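Local coordinates for hypothetical protein Atu2299 (Agrobacterium tumefaciens, PDB 2HLY) that is of unknown function, belongs to the DUF2026 family and probably shares its fold with the papain-like (clan CA) cysteine peptidases, at residues 16-19 against 20-24; 35-38 against 39-43; 127-130 against 131-135. One frame throughout, in Å; residues are numbered along the deposited sequence.

In the fold
The three contacts follow one another along the chain. Contacts 1 and 2 are short stretches of two consecutive helices, 10-24 and 31-50, which pack together in the protein's interior; their centres lie about 10 Å apart and they touch through Y17 and I20 against F38, and L24 against Y37. Contact 3 is a surface turn in the loop between strands 120-123 and 140-144. Its centre is about 30 Å from that of contact 1, on the opposite side of the chain's centre, and about 24 Å from that of contact 2. The first two contacts thus belong to the helical core, whereas the third closes a connection beside the antiparallel strands 140-144, 60-65 and 68-72.

Contact 1 of 3, residues 16-19 against 20-24; sequences IYRV and INSLL
Y17 and N21, one helical turn apart, lie side by side and point the same way. N21 CB sits over one face of the tyrosine ring in a CH-pi contact, 4.2 Å from the ring centroid and displaced toward the rim, while the amide runs nearly parallel to the ring with 14° between the planes. Both side chains have CG anti to the backbone N (Y17 chi1 163°, N21 chi1 -169°), which carries ring and amide out along the same flank of the helix. A water donates to N21 OD1 at a short 2.5 Å and is weakly hydrogen-bonded to Y17 OH; at the other end of the amide, ND2 is hydrogen-bonded to T199 OG1, so both polar atoms of the amide have partners that limit its rotation.

On another flank, R18 O is gripped twice by S22. S22 N donates to it at 2.9 Å, and S22 OG, folded back beside its own backbone N, donates at 2.6 Å from the opposite face of the carbonyl plane. S22 OG is also bonded to T199 N, which links this helical turn to the chain near its C-terminal end, where the R18 guanidinium meets the carbonyl oxygens of T199 and E201.

The apolar contacts repeat at the same spacing. I16 CG2 rests 3.7 Å from I20 CD1, the two side chains lying side by side, and V19 CG1 and L23 CD1 lie alongside each other more loosely, at 4.2 Å. Beneath them the backbone is held by ordinary helical bonds, such as I20 N to I16 O. Within the fold, I16 and I20 pack on helix 31-50, the Y17 ring lies almost parallel to that of F38 from the same helix, and V19 and L23 face helix 160-172.

Contact 2 of 3, residues 35-38 against 39-43; sequences SMYF and STFGA
Y37 and F41 form an i/i+4 aromatic pair on one turn of the buried helix 31-50, packed as an offset edge-to-face stack. The tyrosine ring turns its edge to the face of the phenylalanine; the centroids are 5.4 Å apart and the planes meet at 75°.

Followed outward from the backbone, the F41 side chain first meets the carbonyl one turn back: CB lies 3.1 Å from Y37 O, the same oxygen that accepts the backbone bond from F41 N. CG and CD1 continue past that oxygen at slightly longer range. With CG beside the backbone N (chi1 -74°), the ring leans back along the helix, and its far end reaches the tyrosine. There CE1 and CZ meet Y37 CD1, with CZ near the plane of the tyrosine ring. Neighbouring helices pack on the pair: F41 touches I20 of helix 10-24 and M165, A166 and A169 of helix 160-172, while Y37 touches L24 and I162. The Y37 ring also meets that of W156, in the loop between helices 146-152 and 160-172.

Two hydroxyl residues next to the pair turn back onto the helix. S39 N donates to S35 O, with S39 OG close to the same carbonyl, on the side facing strand 89-94. T40 instead has its hydroxyl between the backbone N and the carbonyl carbon (chi1 59°), and in this position OG1 reaches M36 O. That oxygen consequently takes two bonds from one residue, a backbone bond from T40 N to M36 O at 3.1 Å and a shorter one from T40 OG1 at 2.8 Å.

Contact 3 of 3, residues 127-130 against 131-135; sequences MAAS and INDLG
S130 and D133 are the end residues of a type I beta turn, S130-I131-N132-D133, in the surface loop that leads from strand 120-123 to strand 140-144. The apolar contact within it is a single pair, A128 CB against L134 CD2 at 3.7 Å. A128 CB also has D133 O as a close van der Waals neighbour, at 3.3 Å, so this methyl lies against both the leucine and the D133 carbonyl at the end of the turn. L134 CG and CD2 pass near S130 O on their way inward. L134 is buried against A62 and V69, and I131 packs on L60, A62, L71 and F141, so the two apolar side chains seat the turn on strands 60-65, 68-72 and 140-144.

Three hydrogen bonds hold the loop in shape. The bond that closes the turn runs from D133 N to S130 O at 3.2 Å, and its donor stands well above the carbonyl plane, 66° out of it. S130 adds a second bond with its side chain. Its OG lies between the backbone N and the carbonyl carbon (chi1 74°), a torsion that swings it over the start of the turn, where it accepts from N132 N at 3.0 Å. This bond makes an ST turn, laid over the beta turn that S130 O closes. The third bond is made by the last residue of the turn: the D133 carboxylate, its CG anti to the backbone N, reaches back to the chain just before the turn, where OD2 receives the A129 N-H at 2.9 Å with the lone pair that points away from OD1, along a fairly straight line of 161°.

Contact 1 of 3, residues 16-19 against 20-24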
loop_
_atom_site.group_PDB
_atom_site.type_symbol
_atom_site.label_atom_id
_atom_site.label_comp_id
_atom_site.label_asym_id
_atom_site.label_seq_id
_atom_site.Cartn_x
_atom_site.Cartn_y
_atom_site.Cartn_z
ATOM N N ILE A 16 5.599 5.034 -6.504
ATOM C CA ILE A 16 4.272 5.193 -5.884
ATOM C C ILE A 16 4.381 5.092 -4.363
ATOM O O ILE A 16 3.875 5.945 -3.626
ATOM C CB ILE A 16 3.244 4.177 -6.448
ATOM C CG1 ILE A 16 2.975 4.490 -7.927
ATOM C CG2 ILE A 16 1.940 4.212 -5.636
ATOM C CD1 ILE A 16 2.197 3.395 -8.685
ATOM N N TYR A 17 5.079 4.063 -3.895
ATOM C CA TYR A 17 5.327 3.934 -2.467
ATOM C C TYR A 17 5.983 5.212 -1.934
ATOM O O TYR A 17 5.541 5.765 -0.923
ATOM C CB TYR A 17 6.183 2.693 -2.122
ATOM C CG TYR A 17 6.772 2.807 -0.726
ATOM C CD1 TYR A 17 6.014 2.460 0.403
ATOM C CD2 TYR A 17 8.053 3.330 -0.528
ATOM C CE1 TYR A 17 6.532 2.613 1.686
ATOM C CE2 TYR A 17 8.588 3.476 0.759
ATOM C CZ TYR A 17 7.821 3.125 1.852
ATOM O OH TYR A 17 8.325 3.282 3.141
ATOM N N ARG A 18 7.030 5.682 -2.618
ATOM C CA ARG A 18 7.769 6.858 -2.129
ATOM C C ARG A 18 6.871 8.095 -2.030
ATOM O O ARG A 18 6.915 8.802 -1.018
ATOM C CB ARG A 18 8.990 7.127 -2.998
ATOM C CG ARG A 18 9.998 8.055 -2.320
ATOM C CD ARG A 18 11.192 8.336 -3.231
ATOM N NE ARG A 18 11.939 7.130 -3.618
ATOM C CZ ARG A 18 12.872 6.533 -2.876
ATOM N NH1 ARG A 18 13.191 7.013 -1.673
ATOM N NH2 ARG A 18 13.492 5.444 -3.337
ATOM N N VAL A 19 6.042 8.322 -3.048
ATOM C CA VAL A 19 5.126 9.463 -3.062
ATOM C C VAL A 19 4.171 9.408 -1.872
ATOM O O VAL A 19 4.021 10.379 -1.132
ATOM C CB VAL A 19 4.357 9.550 -4.392
ATOM C CG1 VAL A 19 3.157 10.510 -4.278
ATOM C CG2 VAL A 19 5.314 9.981 -5.498
ATOM N N ILE A 20 3.520 8.260 -1.691
ATOM C CA ILE A 20 2.518 8.138 -0.641
ATOM C C ILE A 20 3.184 8.249 0.729
ATOM O O ILE A 20 2.682 8.943 1.632
ATOM C CB ILE A 20 1.731 6.815 -0.764
ATOM C CG1 ILE A 20 1.056 6.730 -2.136
ATOM C CG2 ILE A 20 0.741 6.681 0.409
ATOM C CD1 ILE A 20 0.459 5.365 -2.465
ATOM N N ASN A 21 4.330 7.583 0.882
ATOM C CA ASN A 21 5.059 7.638 2.148
ATOM C C ASN A 21 5.439 9.069 2.502
ATOM O O ASN A 21 5.355 9.491 3.660
ATOM C CB ASN A 21 6.325 6.804 2.064
ATOM C CG ASN A 21 6.965 6.605 3.409
ATOM O OD1 ASN A 21 6.302 6.170 4.362
ATOM N ND2 ASN A 21 8.243 6.952 3.511
ATOM N N SER A 22 5.854 9.818 1.492
ATOM C CA SER A 22 6.296 11.198 1.695
ATOM C C SER A 22 5.154 12.090 2.184
ATOM O O SER A 22 5.360 12.975 3.025
ATOM C CB SER A 22 6.883 11.753 0.399
ATOM O OG SER A 22 7.996 10.973 -0.022
ATOM N N LEU A 23 3.955 11.840 1.670
ATOM C CA LEU A 23 2.768 12.603 2.057
ATOM C C LEU A 23 2.238 12.203 3.443
ATOM O O LEU A 23 1.632 13.026 4.156
ATOM C CB LEU A 23 1.674 12.422 0.997
ATOM C CG LEU A 23 1.946 13.136 -0.328
ATOM C CD1 LEU A 23 1.016 12.651 -1.429
ATOM C CD2 LEU A 23 1.799 14.655 -0.130
ATOM N N LEU A 24 2.476 10.966 3.828
ATOM C CA LEU A 24 1.957 10.428 5.071
ATOM C C LEU A 24 2.823 10.638 6.261
ATOM O O LEU A 24 2.379 10.560 7.344
ATOM C CB LEU A 24 1.854 8.959 4.962
ATOM C CG LEU A 24 0.610 8.508 4.309
ATOM C CD1 LEU A 24 -0.576 9.210 4.913
ATOM C CD2 LEU A 24 0.673 8.740 2.899
HETATM O O HOH W 1 6.065 3.989 5.569
#

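Contact 2 of 3, residues 35-38 against 39-43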
loop_
_atom_site.group_PDB
_atom_site.type_symbol
_atom_site.label_atom_id
_atom_site.label_comp_id
_atom_site.label_asym_id
_atom_site.label_seq_id
_atom_site.Cartn_x
_atom_site.Cartn_y
_atom_site.Cartn_z
ATOM N N SER A 35 -2.100 1.559 5.943
ATOM C CA SER A 35 -2.476 0.663 4.831
ATOM C C SER A 35 -3.668 1.228 4.062
ATOM O O SER A 35 -3.773 1.030 2.850
ATOM C CB SER A 35 -2.779 -0.764 5.322
ATOM O OG SER A 35 -4.067 -0.832 5.907
ATOM N N MET A 36 -4.562 1.924 4.772
ATOM C CA MET A 36 -5.706 2.556 4.123
ATOM C C MET A 36 -5.272 3.629 3.138
ATOM O O MET A 36 -5.863 3.755 2.064
ATOM C CB MET A 36 -6.666 3.122 5.183
ATOM C CG MET A 36 -7.299 2.011 6.008
ATOM S SD MET A 36 -8.152 2.658 7.468
ATOM C CE MET A 36 -9.534 3.526 6.701
ATOM N N TYR A 37 -4.242 4.403 3.496
ATOM C CA TYR A 37 -3.705 5.411 2.581
ATOM C C TYR A 37 -2.939 4.783 1.432
ATOM O O TYR A 37 -3.098 5.193 0.284
ATOM C CB TYR A 37 -2.788 6.386 3.317
ATOM C CG TYR A 37 -3.522 7.421 4.133
ATOM C CD1 TYR A 37 -3.995 8.589 3.537
ATOM C CD2 TYR A 37 -3.735 7.244 5.496
ATOM C CE1 TYR A 37 -4.654 9.562 4.283
ATOM C CE2 TYR A 37 -4.404 8.206 6.248
ATOM C CZ TYR A 37 -4.858 9.359 5.631
ATOM O OH TYR A 37 -5.523 10.338 6.363
ATOM N N PHE A 38 -2.072 3.819 1.726
ATOM C CA PHE A 38 -1.330 3.169 0.653
ATOM C C PHE A 38 -2.264 2.544 -0.355
ATOM O O PHE A 38 -2.045 2.654 -1.549
ATOM C CB PHE A 38 -0.340 2.122 1.200
ATOM C CG PHE A 38 0.929 2.732 1.739
ATOM C CD1 PHE A 38 1.857 3.301 0.873
ATOM C CD2 PHE A 38 1.189 2.742 3.103
ATOM C CE1 PHE A 38 3.029 3.887 1.362
ATOM C CE2 PHE A 38 2.361 3.319 3.606
ATOM C CZ PHE A 38 3.278 3.894 2.730
ATOM N N SER A 39 -3.346 1.939 0.116
ATOM C CA SER A 39 -4.236 1.216 -0.795
ATOM C C SER A 39 -5.170 2.112 -1.587
ATOM O O SER A 39 -5.381 1.898 -2.788
ATOM C CB SER A 39 -5.016 0.162 -0.033
ATOM O OG SER A 39 -4.107 -0.790 0.477
ATOM N N THR A 40 -5.736 3.116 -0.928
ATOM C CA THR A 40 -6.610 4.062 -1.661
ATOM C C THR A 40 -5.828 5.011 -2.573
ATOM O O THR A 40 -6.229 5.232 -3.732
ATOM C CB THR A 40 -7.537 4.848 -0.743
ATOM O OG1 THR A 40 -6.759 5.590 0.189
ATOM C CG2 THR A 40 -8.489 3.904 0.009
ATOM N N PHE A 41 -4.713 5.571 -2.076
ATOM C CA PHE A 41 -3.901 6.449 -2.936
ATOM C C PHE A 41 -3.258 5.655 -4.086
ATOM O O PHE A 41 -3.170 6.148 -5.230
ATOM C CB PHE A 41 -2.814 7.173 -2.133
ATOM C CG PHE A 41 -3.323 8.298 -1.257
ATOM C CD1 PHE A 41 -4.602 8.282 -0.701
ATOM C CD2 PHE A 41 -2.493 9.379 -0.985
ATOM C CE1 PHE A 41 -5.043 9.337 0.119
ATOM C CE2 PHE A 41 -2.926 10.418 -0.177
ATOM C CZ PHE A 41 -4.203 10.384 0.387
ATOM N N GLY A 42 -2.781 4.440 -3.788
ATOM C CA GLY A 42 -2.244 3.557 -4.835
ATOM C C GLY A 42 -3.277 3.252 -5.911
ATOM O O GLY A 42 -3.008 3.385 -7.111
ATOM N N ALA A 43 -4.472 2.861 -5.479
ATOM C CA ALA A 43 -5.571 2.598 -6.405
ATOM C C ALA A 43 -5.884 3.825 -7.262
ATOM O O ALA A 43 -6.089 3.708 -8.473
ATOM C CB ALA A 43 -6.797 2.143 -5.645
#

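Contact 3 of 3, residues 127-130 against 131-135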
loop_
_atom_site.group_PDB
_atom_site.type_symbol
_atom_site.label_atom_id
_atom_site.label_comp_id
_atom_site.label_asym_id
_atom_site.label_seq_id
_atom_site.Cartn_x
_atom_site.Cartn_y
_atom_site.Cartn_z
ATOM N N MET A 127 -2.885 -16.616 -5.173
ATOM C CA MET A 127 -3.187 -16.609 -3.732
ATOM C C MET A 127 -3.228 -17.995 -3.107
ATOM O O MET A 127 -3.787 -18.942 -3.679
ATOM C CB MET A 127 -4.511 -15.898 -3.445
ATOM C CG MET A 127 -4.672 -15.567 -1.959
ATOM S SD MET A 127 -6.188 -14.680 -1.635
ATOM C CE MET A 127 -7.396 -15.986 -1.550
ATOM N N ALA A 128 -2.633 -18.091 -1.924
ATOM C CA ALA A 128 -2.665 -19.310 -1.114
ATOM C C ALA A 128 -4.077 -19.636 -0.589
ATOM O O ALA A 128 -5.004 -18.839 -0.702
ATOM C CB ALA A 128 -1.683 -19.195 0.040
ATOM N N ALA A 129 -4.227 -20.828 -0.011
ATOM C CA ALA A 129 -5.547 -21.293 0.414
ATOM C C ALA A 129 -5.980 -20.777 1.778
ATOM O O ALA A 129 -7.181 -20.760 2.090
ATOM C CB ALA A 129 -5.573 -22.817 0.401
ATOM N N SER A 130 -5.005 -20.400 2.598
ATOM C CA SER A 130 -5.251 -20.059 4.002
ATOM C C SER A 130 -3.956 -19.569 4.614
ATOM O O SER A 130 -2.907 -19.594 3.979
ATOM C CB SER A 130 -5.672 -21.315 4.767
ATOM O OG SER A 130 -4.541 -22.161 4.975
ATOM N N ILE A 131 -4.026 -19.186 5.886
ATOM C CA ILE A 131 -2.841 -18.706 6.594
ATOM C C ILE A 131 -1.914 -19.872 6.940
ATOM O O ILE A 131 -0.797 -19.664 7.407
ATOM C CB ILE A 131 -3.209 -17.905 7.865
ATOM C CG1 ILE A 131 -3.968 -18.769 8.888
ATOM C CG2 ILE A 131 -4.032 -16.671 7.513
ATOM C CD1 ILE A 131 -4.071 -18.085 10.262
ATOM N N ASN A 132 -2.397 -21.093 6.710
ATOM C CA ASN A 132 -1.613 -22.309 6.931
ATOM C C ASN A 132 -0.964 -22.861 5.659
ATOM O O ASN A 132 -0.301 -23.911 5.697
ATOM C CB ASN A 132 -2.475 -23.386 7.609
ATOM C CG ASN A 132 -2.906 -22.983 9.006
ATOM O OD1 ASN A 132 -4.061 -23.175 9.388
ATOM N ND2 ASN A 132 -1.990 -22.397 9.766
ATOM N N ASP A 133 -1.149 -22.149 4.545
ATOM C CA ASP A 133 -0.642 -22.553 3.229
ATOM C C ASP A 133 0.400 -21.525 2.739
ATOM O O ASP A 133 0.451 -21.201 1.552
ATOM C CB ASP A 133 -1.823 -22.663 2.240
ATOM C CG ASP A 133 -1.414 -23.165 0.849
ATOM O OD1 ASP A 133 -0.442 -23.960 0.767
ATOM O OD2 ASP A 133 -2.068 -22.758 -0.150
ATOM N N LEU A 134 1.215 -20.999 3.654
ATOM C CA LEU A 134 2.179 -19.953 3.294
ATOM C C LEU A 134 3.606 -20.479 3.395
ATOM O O LEU A 134 4.455 -19.934 4.112
ATOM C CB LEU A 134 1.984 -18.711 4.172
ATOM C CG LEU A 134 0.565 -18.118 4.140
ATOM C CD1 LEU A 134 0.454 -17.065 5.236
ATOM C CD2 LEU A 134 0.226 -17.556 2.769
ATOM N N GLY A 135 3.863 -21.549 2.658
ATOM C CA GLY A 135 5.118 -22.264 2.822
ATOM C C GLY A 135 6.293 -21.705 2.056
ATOM O O GLY A 135 7.430 -22.113 2.300
#